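Local structure of transketolase (Campylobacter jejuni, 3L84) at residues I5-Q9 with V41-H45; G357-A363 with I406-A412; Q500-L505 with G534-W538; A526-L531 with L577-G583. The protein belongs to the transketolase family of thiamine diphosphate-binding enzymes, with a three-domain chain that pairs with a second copy to form a dimer. All coordinates share one frame; numbering follows the deposited sequence.

How the interactions relate
Interaction 1, nearest the N terminus, closes a largely helical loop in the thiamine diphosphate binding domain, bringing helix 3-24 to segment 41-45. Interaction 2 lies wholly after it in the chain, about 38 Å away between centres. It closes a 42-residue loop and joins two neighbouring strands of the six-stranded parallel sheet in the pyrimidine binding domain. Interaction 3 seats segment 500-505 on the start of helix 537-549, closing a 28-residue loop, and ties the pyrimidine binding part to the C-terminal domain. Interaction 4 closes a loop of 45 residues and pairs two strands of the C-terminal sheet. Interactions 3 and 4 cross: segment 526-531 falls between segments 500-505 and 534-538, while its partner 577-583 lies beyond both.

Interaction 1. Residues I5-Q9 with V41-H45; sequences ILQEQ and VLSYH. With GOL (glycerol), chain B.
Helix 3-24 meets segment 41-45, which continues from helix 30-42, through Gln-9 and Tyr-44. Tyr-44 OH donates to Gln-9 OE1 over 2.7 Å. OE1 sits at the ring edge, in the ring plane, while the amide is turned 80° from that plane. The Gln-9 chain runs extended beyond CG (chi2 -177°), which carries the amide across to the hydroxyl. Tyr-44 OH has a second partner in Arg-289 NH1, and the two bonds together fix the phenol group. Both segments belong to the thiamine diphosphate binding domain, where helix 284-291 packs on Gln-9. A glycerol, probably from the crystallisation liquor, bridges the segments. Gln-9 NE2 donates to glycerol O1 at 2.9 Å, and O1 donates to Ser-43 OG at 2.7 Å. Ser-43 OG is also bonded to Ser-40 O. Glycerol C1 lies 3.6 Å above the Tyr-44 plane, over the ring centre. The apolar part belongs to Leu-6. In one of its two modelled conformers, Leu-6 CD1 comes obliquely to Tyr-44 CE2 at 3.6 Å and also touches Val-41 CG2 at 4.1 Å. Met-1 packs on Leu-6, Val-41 and Tyr-44.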
loop_
_atom_site.group_PDB
_atom_site.type_symbol
_atom_site.label_atom_id
_atom_site.label_comp_id
_atom_site.label_asym_id
_atom_site.label_seq_id
_atom_site.Cartn_x
_atom_site.Cartn_y
_atom_site.Cartn_z
ATOM N N ILE A 5 3.806 29.604 -34.842
ATOM C CA ILE A 5 3.418 28.211 -35.059
ATOM C C ILE A 5 3.219 27.524 -33.714
ATOM O O ILE A 5 2.265 26.752 -33.547
ATOM C CB ILE A 5 4.395 27.389 -35.951
ATOM C CG1 ILE A 5 3.862 25.966 -36.200
ATOM C CG2 ILE A 5 5.734 27.241 -35.337
ATOM C CD1 ILE A 5 2.576 25.896 -37.009
ATOM N N LEU A 6 4.068 27.812 -32.719
ATOM C CA LEU A 6 3.930 27.153 -31.418
ATOM C C LEU A 6 2.615 27.514 -30.736
ATOM O O LEU A 6 1.978 26.664 -30.124
ATOM C CB LEU A 6 5.101 27.477 -30.486
ATOM C CG LEU A 6 6.336 26.593 -30.699
ATOM C CD1 LEU A 6 6.038 25.166 -30.239
ATOM C CD2 LEU A 6 6.801 26.595 -32.138
ATOM N N GLN A 7 2.206 28.767 -30.842
ATOM C CA GLN A 7 0.946 29.185 -30.254
ATOM C C GLN A 7 -0.232 28.455 -30.905
ATOM O O GLN A 7 -1.129 27.962 -30.220
ATOM C CB GLN A 7 0.763 30.679 -30.434
ATOM C CG GLN A 7 -0.478 31.195 -29.807
ATOM C CD GLN A 7 -0.622 32.693 -30.029
ATOM O OE1 GLN A 7 -1.710 33.183 -30.369
ATOM N NE2 GLN A 7 0.485 33.429 -29.859
ATOM N N GLU A 8 -0.208 28.353 -32.229
ATOM C CA GLU A 8 -1.259 27.635 -32.916
ATOM C C GLU A 8 -1.276 26.160 -32.527
ATOM O O GLU A 8 -2.324 25.579 -32.263
ATOM C CB GLU A 8 -1.156 27.793 -34.430
ATOM C CG GLU A 8 -2.438 27.310 -35.138
ATOM C CD GLU A 8 -2.335 27.199 -36.646
ATOM O OE1 GLU A 8 -1.769 26.182 -37.117
ATOM O OE2 GLU A 8 -2.858 28.093 -37.356
ATOM N N GLN A 9 -0.090 25.539 -32.459
ATOM C CA GLN A 9 0.023 24.135 -32.041
ATOM C C GLN A 9 -0.513 23.937 -30.636
ATOM O O GLN A 9 -1.284 22.996 -30.376
ATOM C CB GLN A 9 1.477 23.658 -32.168
ATOM C CG GLN A 9 1.881 23.397 -33.592
ATOM C CD GLN A 9 3.301 22.864 -33.657
ATOM O OE1 GLN A 9 4.262 23.628 -33.521
ATOM N NE2 GLN A 9 3.434 21.547 -33.780
ATOM N N VAL A 41 6.227 22.525 -27.308
ATOM C CA VAL A 41 7.672 22.604 -27.445
ATOM C C VAL A 41 8.349 21.236 -27.371
ATOM O O VAL A 41 9.228 20.905 -28.140
ATOM C CB VAL A 41 8.271 23.531 -26.388
ATOM C CG1 VAL A 41 9.766 23.608 -26.543
ATOM C CG2 VAL A 41 7.667 24.941 -26.512
ATOM N N LEU A 42 7.897 20.412 -26.429
ATOM C CA LEU A 42 8.451 19.071 -26.276
ATOM C C LEU A 42 8.316 18.259 -27.556
ATOM O O LEU A 42 9.179 17.433 -27.843
ATOM C CB LEU A 42 7.775 18.345 -25.090
ATOM C CG LEU A 42 8.334 16.978 -24.742
ATOM C CD1 LEU A 42 9.817 16.980 -24.400
ATOM C CD2 LEU A 42 7.548 16.406 -23.563
ATOM N N SER A 43 7.261 18.471 -28.339
ATOM C CA SER A 43 7.096 17.741 -29.598
ATOM C C SER A 43 8.287 17.902 -30.562
ATOM O O SER A 43 8.524 17.025 -31.397
ATOM C CB SER A 43 5.798 18.127 -30.317
ATOM O OG SER A 43 5.878 19.410 -30.915
ATOM N N TYR A 44 9.030 19.001 -30.456
ATOM C CA TYR A 44 10.210 19.239 -31.298
ATOM C C TYR A 44 11.433 18.509 -30.800
ATOM O O TYR A 44 12.410 18.396 -31.527
ATOM C CB TYR A 44 10.509 20.745 -31.368
ATOM C CG TYR A 44 9.505 21.513 -32.182
ATOM C CD1 TYR A 44 9.759 21.805 -33.523
ATOM C CD2 TYR A 44 8.282 21.896 -31.641
ATOM C CE1 TYR A 44 8.843 22.474 -34.281
ATOM C CE2 TYR A 44 7.347 22.575 -32.411
ATOM C CZ TYR A 44 7.637 22.869 -33.734
ATOM O OH TYR A 44 6.731 23.546 -34.508
ATOM N N HIS A 45 11.410 18.076 -29.539
ATOM C CA HIS A 45 12.544 17.375 -28.945
ATOM C C HIS A 45 12.368 15.853 -28.919
ATOM O O HIS A 45 13.353 15.120 -28.964
ATOM C CB HIS A 45 12.751 17.866 -27.508
ATOM C CG HIS A 45 13.212 19.281 -27.429
ATOM N ND1 HIS A 45 14.540 19.619 -27.325
ATOM C CD2 HIS A 45 12.521 20.438 -27.466
ATOM C CE1 HIS A 45 14.643 20.940 -27.289
ATOM N NE2 HIS A 45 13.432 21.464 -27.391
HETATM C C1 GOL B . 6.693 19.311 -34.332
HETATM O O1 GOL B . 5.495 19.565 -33.628
HETATM C C2 GOL B . 6.995 17.816 -34.469
HETATM O O2 GOL B . 5.904 17.122 -35.051
HETATM C C3 GOL B . 8.232 17.590 -35.332
HETATM O O3 GOL B . 9.317 18.356 -34.820
#

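Interaction 2. Residues G357-A363 with I406-A412; sequences GFLGGSA and IFLPFSA
Leu-408 N donates to Gly-357 O at 2.9 Å, in a nearly straight bond (171° at the hydrogen). Leu-359 bonds through both its N and its O to the residues flanking Pro-409: its N donates to Leu-408 O at 3.2 Å, and its O accepts from Phe-410 N at 3.0 Å. Gly-361 N returns to Phe-410 O at 3.2 Å. The bond from Ala-412 N to Gly-361 O is weak, but Ala-363 N donates well to Ala-412 O. Ser-362 OG makes a weak bond to the same Ala-412 O; its stronger partner is Leu-365 N. Phe-410 carries much of the packing. Its CG stands between the backbone N and the carbonyl carbon (chi1 70°), which folds the ring back over the neighbouring strand, at Gly-360 and Gly-361. Gly-360 CA lies over the ring face, 3.7 Å from its centroid, in a CH-pi contact. Phe-358 joins on the same side of the sheet: CE2 is 3.6 Å from Phe-410 CD2, and the two ring planes are 32° apart. Leu-359 CD2 reaches Phe-407 CD1 at 4.0 Å. Helix 340-354 covers Phe-358 and Phe-410, whereas helix 391-404 lies against Pro-409 and Ser-411. Two adjacent parallel strands between helical layers, inside a six-stranded parallel sheet, are characteristic of the alpha/beta fold of thiamine diphosphate-binding domains.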
loop_
_atom_site.group_PDB
_atom_site.type_symbol
_atom_site.label_atom_id
_atom_site.label_comp_id
_atom_site.label_asym_id
_atom_site.label_seq_id
_atom_site.Cartn_x
_atom_site.Cartn_y
_atom_site.Cartn_z
ATOM N N GLY A 357 17.821 -11.375 -20.267
ATOM C CA GLY A 357 17.004 -10.283 -19.817
ATOM C C GLY A 357 16.296 -10.477 -18.482
ATOM O O GLY A 357 15.542 -9.589 -18.072
ATOM N N PHE A 358 16.510 -11.613 -17.811
ATOM C CA PHE A 358 15.908 -11.887 -16.510
ATOM C C PHE A 358 16.741 -11.267 -15.403
ATOM O O PHE A 358 17.915 -11.556 -15.278
ATOM C CB PHE A 358 15.776 -13.390 -16.329
ATOM C CG PHE A 358 14.976 -13.794 -15.135
ATOM C CD1 PHE A 358 13.598 -14.020 -15.225
ATOM C CD2 PHE A 358 15.591 -13.973 -13.901
ATOM C CE1 PHE A 358 12.868 -14.409 -14.118
ATOM C CE2 PHE A 358 14.840 -14.383 -12.787
ATOM C CZ PHE A 358 13.489 -14.580 -12.908
ATOM N N LEU A 359 16.138 -10.428 -14.571
ATOM C CA LEU A 359 16.866 -9.730 -13.519
ATOM C C LEU A 359 15.846 -9.234 -12.502
ATOM O O LEU A 359 14.645 -9.360 -12.692
ATOM C CB LEU A 359 17.716 -8.575 -14.073
ATOM C CG LEU A 359 17.022 -7.226 -14.370
ATOM C CD1 LEU A 359 18.077 -6.208 -14.920
ATOM C CD2 LEU A 359 15.838 -7.293 -15.300
ATOM N N GLY A 360 16.336 -8.698 -11.399
ATOM C CA GLY A 360 15.425 -8.179 -10.386
ATOM C C GLY A 360 16.122 -8.012 -9.082
ATOM O O GLY A 360 17.360 -7.970 -8.993
ATOM N N GLY A 361 15.331 -7.949 -8.028
ATOM C CA GLY A 361 15.908 -7.776 -6.716
ATOM C C GLY A 361 14.872 -7.698 -5.644
ATOM O O GLY A 361 13.680 -7.983 -5.882
ATOM N N SER A 362 15.342 -7.331 -4.463
ATOM C CA SER A 362 14.538 -7.283 -3.247
ATOM C C SER A 362 14.588 -5.881 -2.669
ATOM O O SER A 362 15.515 -5.089 -2.905
ATOM C CB SER A 362 15.153 -8.284 -2.244
ATOM O OG SER A 362 14.481 -8.240 -0.979
ATOM N N ALA A 363 13.579 -5.582 -1.857
ATOM C CA ALA A 363 13.534 -4.344 -1.095
ATOM C C ALA A 363 14.286 -4.500 0.220
ATOM O O ALA A 363 13.706 -4.641 1.300
ATOM C CB ALA A 363 12.056 -3.888 -0.867
ATOM N N ILE A 406 12.828 -5.659 -23.440
ATOM C CA ILE A 406 13.811 -6.741 -23.427
ATOM C C ILE A 406 14.008 -7.420 -22.050
ATOM O O ILE A 406 14.876 -8.331 -21.955
ATOM C CB ILE A 406 15.178 -6.254 -23.953
ATOM C CG1 ILE A 406 15.701 -5.069 -23.124
ATOM C CG2 ILE A 406 15.097 -5.948 -25.455
ATOM C CD1 ILE A 406 17.204 -4.753 -23.348
ATOM N N PHE A 407 13.226 -7.058 -21.047
ATOM C CA PHE A 407 13.462 -7.526 -19.676
ATOM C C PHE A 407 12.314 -8.331 -19.100
ATOM O O PHE A 407 11.142 -8.134 -19.450
ATOM C CB PHE A 407 13.757 -6.363 -18.731
ATOM C CG PHE A 407 14.977 -5.567 -19.093
ATOM C CD1 PHE A 407 16.224 -6.149 -19.074
ATOM C CD2 PHE A 407 14.865 -4.264 -19.513
ATOM C CE1 PHE A 407 17.352 -5.422 -19.412
ATOM C CE2 PHE A 407 15.989 -3.518 -19.862
ATOM C CZ PHE A 407 17.239 -4.143 -19.822
ATOM N N LEU A 408 12.694 -9.251 -18.220
ATOM C CA LEU A 408 11.801 -10.126 -17.444
ATOM C C LEU A 408 12.140 -9.880 -15.967
ATOM O O LEU A 408 13.079 -10.527 -15.452
ATOM C CB LEU A 408 12.054 -11.576 -17.830
ATOM C CG LEU A 408 11.636 -11.919 -19.253
ATOM C CD1 LEU A 408 12.338 -13.178 -19.733
ATOM C CD2 LEU A 408 10.148 -12.058 -19.352
ATOM N N PRO A 409 11.444 -8.952 -15.315
ATOM C CA PRO A 409 11.846 -8.545 -13.973
ATOM C C PRO A 409 11.118 -9.282 -12.866
ATOM O O PRO A 409 9.968 -9.713 -13.016
ATOM C CB PRO A 409 11.460 -7.081 -13.935
ATOM C CG PRO A 409 10.184 -7.064 -14.719
ATOM C CD PRO A 409 10.417 -8.049 -15.848
ATOM N N PHE A 410 11.788 -9.376 -11.717
ATOM C CA PHE A 410 11.134 -9.825 -10.486
ATOM C C PHE A 410 11.361 -8.848 -9.358
ATOM O O PHE A 410 12.397 -8.211 -9.240
ATOM C CB PHE A 410 11.560 -11.270 -10.056
ATOM C CG PHE A 410 12.979 -11.400 -9.566
ATOM C CD1 PHE A 410 13.303 -11.133 -8.228
ATOM C CD2 PHE A 410 13.988 -11.740 -10.439
ATOM C CE1 PHE A 410 14.624 -11.254 -7.794
ATOM C CE2 PHE A 410 15.302 -11.861 -10.002
ATOM C CZ PHE A 410 15.605 -11.617 -8.679
ATOM N N SER A 411 10.310 -8.695 -8.534
ATOM C CA SER A 411 10.270 -7.867 -7.320
ATOM C C SER A 411 10.108 -8.770 -6.127
ATOM O O SER A 411 9.230 -9.638 -6.157
ATOM C CB SER A 411 9.057 -6.918 -7.345
ATOM O OG SER A 411 9.114 -6.036 -8.463
ATOM N N ALA A 412 10.889 -8.587 -5.063
ATOM C CA ALA A 412 10.847 -9.465 -3.902
ATOM C C ALA A 412 10.729 -8.712 -2.609
ATOM O O ALA A 412 11.402 -7.699 -2.392
ATOM C CB ALA A 412 12.076 -10.405 -3.882
#

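Interaction 3. Residues Q500-L505 with G534-W538; sequences QKLKAL and GSEVW
Gln-500 reaches Ser-535 through a water. Gln-500 NE2 donates to this water at 2.9 Å, and the water donates to Ser-535 OG at 2.7 Å. The Gln-500 chain bends at chi2 (-80°), which brings NE2 to within 3.7 Å of Ser-535 CB. Ser-535 OG in turn donates to Glu-536 OE2 at 2.6 Å, on the syn side but tilted out of the carboxylate plane. Glu-536 OE1 is held by Arg-472 in a salt bridge. Leu-502 follows and places CD2 3.6 Å from Ser-535 CB, with CD1 next to the Ser-535 backbone. Lys-503 lies over one face of the Trp-538 indole. Its CB rests against CD2 of Trp-538 at 3.5 Å, and its CG stands 3.5 Å above the centroid of the five-membered ring, 4° off the normal. This is a CH-pi contact of the methylene groups. The ammonium leads away from the helix to a salt bridge with Asp-337. Ala-504 O approaches CZ3 of Trp-538 obliquely. Leu-505 sends CD2 to Val-537 CG1 at 3.7 Å and lies near the indole edge. Leu-520 of strand 518-521 packs on both Leu-505 and Val-537. No direct hydrogen bond crosses between the segments. The loop after strand 493-496, in the pyrimidine binding part, is therefore joined to the C-terminal domain by apolar and CH-pi packing, with one water-mediated polar link.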
loop_
_atom_site.group_PDB
_atom_site.type_symbol
_atom_site.label_atom_id
_atom_site.label_comp_id
_atom_site.label_asym_id
_atom_site.label_seq_id
_atom_site.Cartn_x
_atom_site.Cartn_y
_atom_site.Cartn_z
ATOM N N GLN A 500 10.130 -21.574 6.477
ATOM C CA GLN A 500 10.463 -22.819 7.143
ATOM C C GLN A 500 10.476 -24.005 6.172
ATOM O O GLN A 500 9.831 -23.994 5.127
ATOM C CB GLN A 500 9.488 -23.123 8.295
ATOM C CG GLN A 500 8.090 -23.654 7.882
ATOM C CD GLN A 500 7.104 -22.604 7.429
ATOM O OE1 GLN A 500 7.485 -21.454 7.135
ATOM N NE2 GLN A 500 5.847 -23.012 7.267
ATOM N N LYS A 501 11.192 -25.069 6.546
ATOM C CA LYS A 501 11.296 -26.248 5.731
ATOM C C LYS A 501 9.941 -26.948 5.582
ATOM O O LYS A 501 9.226 -27.172 6.585
ATOM C CB LYS A 501 12.280 -27.229 6.386
ATOM C CG LYS A 501 12.612 -28.425 5.503
ATOM C CD LYS A 501 13.643 -29.381 6.131
ATOM C CE LYS A 501 14.990 -28.759 6.197
ATOM N NZ LYS A 501 16.050 -29.803 6.430
ATOM N N LEU A 502 9.642 -27.351 4.349
ATOM C CA LEU A 502 8.466 -28.159 4.007
ATOM C C LEU A 502 8.869 -29.540 3.515
ATOM O O LEU A 502 9.966 -29.745 2.987
ATOM C CB LEU A 502 7.643 -27.478 2.903
ATOM C CG LEU A 502 7.294 -25.996 3.136
ATOM C CD1 LEU A 502 6.354 -25.503 2.042
ATOM C CD2 LEU A 502 6.732 -25.747 4.528
ATOM N N LYS A 503 7.934 -30.470 3.581
ATOM C CA LYS A 503 8.198 -31.842 3.202
ATOM C C LYS A 503 7.925 -32.063 1.741
ATOM O O LYS A 503 6.901 -31.708 1.199
ATOM C CB LYS A 503 7.335 -32.794 4.018
ATOM C CG LYS A 503 7.558 -32.722 5.517
ATOM C CD LYS A 503 8.851 -33.404 6.009
ATOM C CE LYS A 503 9.058 -34.821 5.478
ATOM N NZ LYS A 503 10.233 -35.551 6.121
ATOM N N ALA A 504 8.851 -32.719 1.085
ATOM C CA ALA A 504 8.645 -33.063 -0.309
ATOM C C ALA A 504 7.427 -33.973 -0.474
ATOM O O ALA A 504 7.189 -34.885 0.332
ATOM C CB ALA A 504 9.900 -33.766 -0.843
ATOM N N LEU A 505 6.653 -33.749 -1.531
ATOM C CA LEU A 505 5.473 -34.531 -1.840
ATOM C C LEU A 505 5.792 -35.744 -2.681
ATOM O O LEU A 505 6.818 -35.839 -3.350
ATOM C CB LEU A 505 4.451 -33.682 -2.625
ATOM C CG LEU A 505 4.002 -32.381 -1.987
ATOM C CD1 LEU A 505 2.974 -31.685 -2.891
ATOM C CD2 LEU A 505 3.434 -32.622 -0.590
ATOM N N GLY A 534 0.551 -25.066 -0.143
ATOM C CA GLY A 534 1.776 -24.737 0.513
ATOM C C GLY A 534 2.078 -25.584 1.717
ATOM O O GLY A 534 1.967 -26.827 1.667
ATOM N N SER A 535 2.460 -24.927 2.793
ATOM C CA SER A 535 2.873 -25.563 4.028
ATOM C C SER A 535 1.817 -26.415 4.696
ATOM O O SER A 535 2.170 -27.167 5.601
ATOM C CB SER A 535 3.403 -24.533 5.020
ATOM O OG SER A 535 2.435 -23.495 5.220
ATOM N N GLU A 536 0.555 -26.336 4.290
ATOM C CA GLU A 536 -0.490 -27.166 4.934
ATOM C C GLU A 536 -0.769 -28.483 4.245
ATOM O O GLU A 536 -1.552 -29.285 4.746
ATOM C CB GLU A 536 -1.778 -26.327 5.097
ATOM C CG GLU A 536 -1.681 -25.358 6.246
ATOM C CD GLU A 536 -0.637 -24.287 6.033
ATOM O OE1 GLU A 536 -0.887 -23.403 5.172
ATOM O OE2 GLU A 536 0.426 -24.313 6.700
ATOM N N VAL A 537 -0.128 -28.748 3.115
ATOM C CA VAL A 537 -0.422 -29.990 2.388
ATOM C C VAL A 537 0.015 -31.219 3.176
ATOM O O VAL A 537 -0.696 -32.205 3.276
ATOM C CB VAL A 537 0.210 -29.972 0.955
ATOM C CG1 VAL A 537 0.053 -31.346 0.261
ATOM C CG2 VAL A 537 -0.442 -28.907 0.113
ATOM N N TRP A 538 1.189 -31.160 3.778
ATOM C CA TRP A 538 1.688 -32.294 4.523
ATOM C C TRP A 538 0.783 -32.601 5.720
ATOM O O TRP A 538 0.498 -33.768 6.020
ATOM C CB TRP A 538 3.114 -31.972 4.987
ATOM C CG TRP A 538 3.788 -33.151 5.496
ATOM C CD1 TRP A 538 4.121 -33.406 6.793
ATOM C CD2 TRP A 538 4.237 -34.283 4.722
ATOM N NE1 TRP A 538 4.754 -34.631 6.880
ATOM C CE2 TRP A 538 4.838 -35.181 5.622
ATOM C CE3 TRP A 538 4.180 -34.618 3.355
ATOM C CZ2 TRP A 538 5.390 -36.398 5.197
ATOM C CZ3 TRP A 538 4.731 -35.810 2.930
ATOM C CH2 TRP A 538 5.323 -36.691 3.850
HETATM O O HOH W 1 3.958 -21.345 5.846
#

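Interaction 4. Residues A526-L531 with L577-G583; sequences AKFTLL and LKGEVIG
Thr-529 is bonded to segment 577-583 through its N, its O and its hydroxyl. Its N donates to Glu-580 O at 2.9 Å, and its O accepts from Ile-582 N at 2.8 Å. Glu-580 N bonds to Lys-527 O at one end of the pair, and Leu-531 N to Ile-582 O at 2.9 Å at the other. The Thr-529 hydroxyl adds a side-chain bond: OG1 donates to Lys-578 O at 2.6 Å, in the carbonyl plane and on a lone pair. OG1 lies beside the backbone N (chi1 -62°), facing the turn at Lys-578. The positive phi of Gly-579 (65°), next in the chain, favours glycine. Among the apolar contacts, Phe-528 and Ile-582 run side by side, with CD1 of each 3.9 Å apart. On the other face of the sheet Leu-531 CD1 meets Leu-577 CD2 at 3.9 Å. Separately, the polar Glu-580 OE2 lies at the Phe-528 ring edge, its carboxylate 21° from the ring plane. Helix 622-629 covers Phe-528, Leu-530 and Ile-582. Strand 554-558 flanks strand 528-532 on its far side, so the pair belongs to the parallel core of the mixed alpha/beta sheet of the transketolase C-terminal domain.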
loop_
_atom_site.group_PDB
_atom_site.type_symbol
_atom_site.label_atom_id
_atom_site.label_comp_id
_atom_site.label_asym_id
_atom_site.label_seq_id
_atom_site.Cartn_x
_atom_site.Cartn_y
_atom_site.Cartn_z
ATOM N N ALA A 526 -14.625 -41.835 -1.368
ATOM C CA ALA A 526 -14.085 -40.941 -0.373
ATOM C C ALA A 526 -15.205 -40.264 0.374
ATOM O O ALA A 526 -16.147 -39.770 -0.233
ATOM C CB ALA A 526 -13.175 -39.886 -1.038
ATOM N N LYS A 527 -15.074 -40.243 1.694
ATOM C CA LYS A 527 -15.977 -39.567 2.573
ATOM C C LYS A 527 -15.553 -38.120 2.805
ATOM O O LYS A 527 -16.409 -37.273 3.087
ATOM C CB LYS A 527 -16.008 -40.289 3.927
ATOM C CG LYS A 527 -16.466 -41.756 3.876
ATOM C CD LYS A 527 -17.897 -41.864 3.360
ATOM C CE LYS A 527 -18.457 -43.279 3.508
ATOM N NZ LYS A 527 -19.945 -43.285 3.360
ATOM N N PHE A 528 -14.247 -37.870 2.727
ATOM C CA PHE A 528 -13.693 -36.528 2.958
ATOM C C PHE A 528 -12.679 -36.223 1.892
ATOM O O PHE A 528 -11.987 -37.135 1.438
ATOM C CB PHE A 528 -12.954 -36.439 4.288
ATOM C CG PHE A 528 -13.806 -36.716 5.473
ATOM C CD1 PHE A 528 -14.839 -35.861 5.819
ATOM C CD2 PHE A 528 -13.569 -37.831 6.262
ATOM C CE1 PHE A 528 -15.624 -36.132 6.914
ATOM C CE2 PHE A 528 -14.365 -38.109 7.359
ATOM C CZ PHE A 528 -15.386 -37.249 7.677
ATOM N N THR A 529 -12.566 -34.947 1.513
ATOM C CA THR A 529 -11.463 -34.454 0.708
ATOM C C THR A 529 -10.790 -33.359 1.491
ATOM O O THR A 529 -11.472 -32.424 1.918
ATOM C CB THR A 529 -11.914 -33.953 -0.682
ATOM O OG1 THR A 529 -12.495 -35.045 -1.416
ATOM C CG2 THR A 529 -10.748 -33.386 -1.479
ATOM N N LEU A 530 -9.480 -33.474 1.707
ATOM C CA LEU A 530 -8.697 -32.433 2.391
ATOM C C LEU A 530 -7.950 -31.679 1.321
ATOM O O LEU A 530 -7.198 -32.300 0.556
ATOM C CB LEU A 530 -7.732 -33.071 3.387
ATOM C CG LEU A 530 -8.371 -33.786 4.605
ATOM C CD1 LEU A 530 -9.044 -35.113 4.320
ATOM C CD2 LEU A 530 -7.274 -33.998 5.642
ATOM N N LEU A 531 -8.204 -30.400 1.218
ATOM C CA LEU A 531 -7.655 -29.516 0.200
ATOM C C LEU A 531 -6.749 -28.506 0.892
ATOM O O LEU A 531 -7.199 -27.849 1.851
ATOM C CB LEU A 531 -8.803 -28.799 -0.532
ATOM C CG LEU A 531 -8.414 -27.840 -1.633
ATOM C CD1 LEU A 531 -9.464 -27.793 -2.735
ATOM C CD2 LEU A 531 -8.154 -26.476 -1.074
ATOM N N LEU A 577 -13.086 -33.265 -5.867
ATOM C CA LEU A 577 -13.813 -32.796 -4.701
ATOM C C LEU A 577 -14.912 -33.774 -4.309
ATOM O O LEU A 577 -16.100 -33.589 -4.634
ATOM C CB LEU A 577 -14.361 -31.380 -4.954
ATOM C CG LEU A 577 -13.296 -30.314 -5.341
ATOM C CD1 LEU A 577 -13.975 -28.988 -5.726
ATOM C CD2 LEU A 577 -12.264 -30.121 -4.232
ATOM N N LYS A 578 -14.511 -34.776 -3.556
ATOM C CA LYS A 578 -15.411 -35.852 -3.164
ATOM C C LYS A 578 -15.838 -35.752 -1.705
ATOM O O LYS A 578 -15.056 -35.344 -0.843
ATOM C CB LYS A 578 -14.708 -37.188 -3.353
ATOM C CG LYS A 578 -14.399 -37.537 -4.789
ATOM C CD LYS A 578 -15.631 -37.687 -5.617
ATOM C CE LYS A 578 -15.304 -38.271 -6.988
ATOM N NZ LYS A 578 -16.515 -38.287 -7.786
ATOM N N GLY A 579 -17.074 -36.123 -1.422
ATOM C CA GLY A 579 -17.558 -36.161 -0.049
ATOM C C GLY A 579 -17.604 -34.788 0.563
ATOM O O GLY A 579 -17.907 -33.800 -0.128
ATOM N N GLU A 580 -17.313 -34.711 1.856
ATOM C CA GLU A 580 -17.269 -33.425 2.536
ATOM C C GLU A 580 -15.857 -32.876 2.368
ATOM O O GLU A 580 -14.848 -33.537 2.679
ATOM C CB GLU A 580 -17.615 -33.625 3.996
ATOM C CG GLU A 580 -17.824 -32.341 4.774
ATOM C CD GLU A 580 -18.568 -32.596 6.078
ATOM O OE1 GLU A 580 -19.717 -32.106 6.233
ATOM O OE2 GLU A 580 -18.049 -33.362 6.920
ATOM N N VAL A 581 -15.764 -31.665 1.823
ATOM C CA VAL A 581 -14.483 -31.048 1.419
ATOM C C VAL A 581 -14.083 -30.043 2.473
ATOM O O VAL A 581 -14.859 -29.127 2.772
ATOM C CB VAL A 581 -14.618 -30.368 0.060
ATOM C CG1 VAL A 581 -13.268 -29.769 -0.378
ATOM C CG2 VAL A 581 -15.152 -31.361 -1.026
ATOM N N ILE A 582 -12.887 -30.222 3.023
ATOM C CA ILE A 582 -12.340 -29.363 4.059
ATOM C C ILE A 582 -11.087 -28.691 3.496
ATOM O O ILE A 582 -10.114 -29.367 3.137
ATOM C CB ILE A 582 -12.008 -30.105 5.344
ATOM C CG1 ILE A 582 -13.235 -30.871 5.891
ATOM C CG2 ILE A 582 -11.448 -29.135 6.402
ATOM C CD1 ILE A 582 -13.328 -32.315 5.481
ATOM N N GLY A 583 -11.124 -27.367 3.432
ATOM C CA GLY A 583 -9.972 -26.564 3.024
ATOM C C GLY A 583 -9.110 -26.211 4.215
ATOM O O GLY A 583 -9.656 -25.892 5.289
#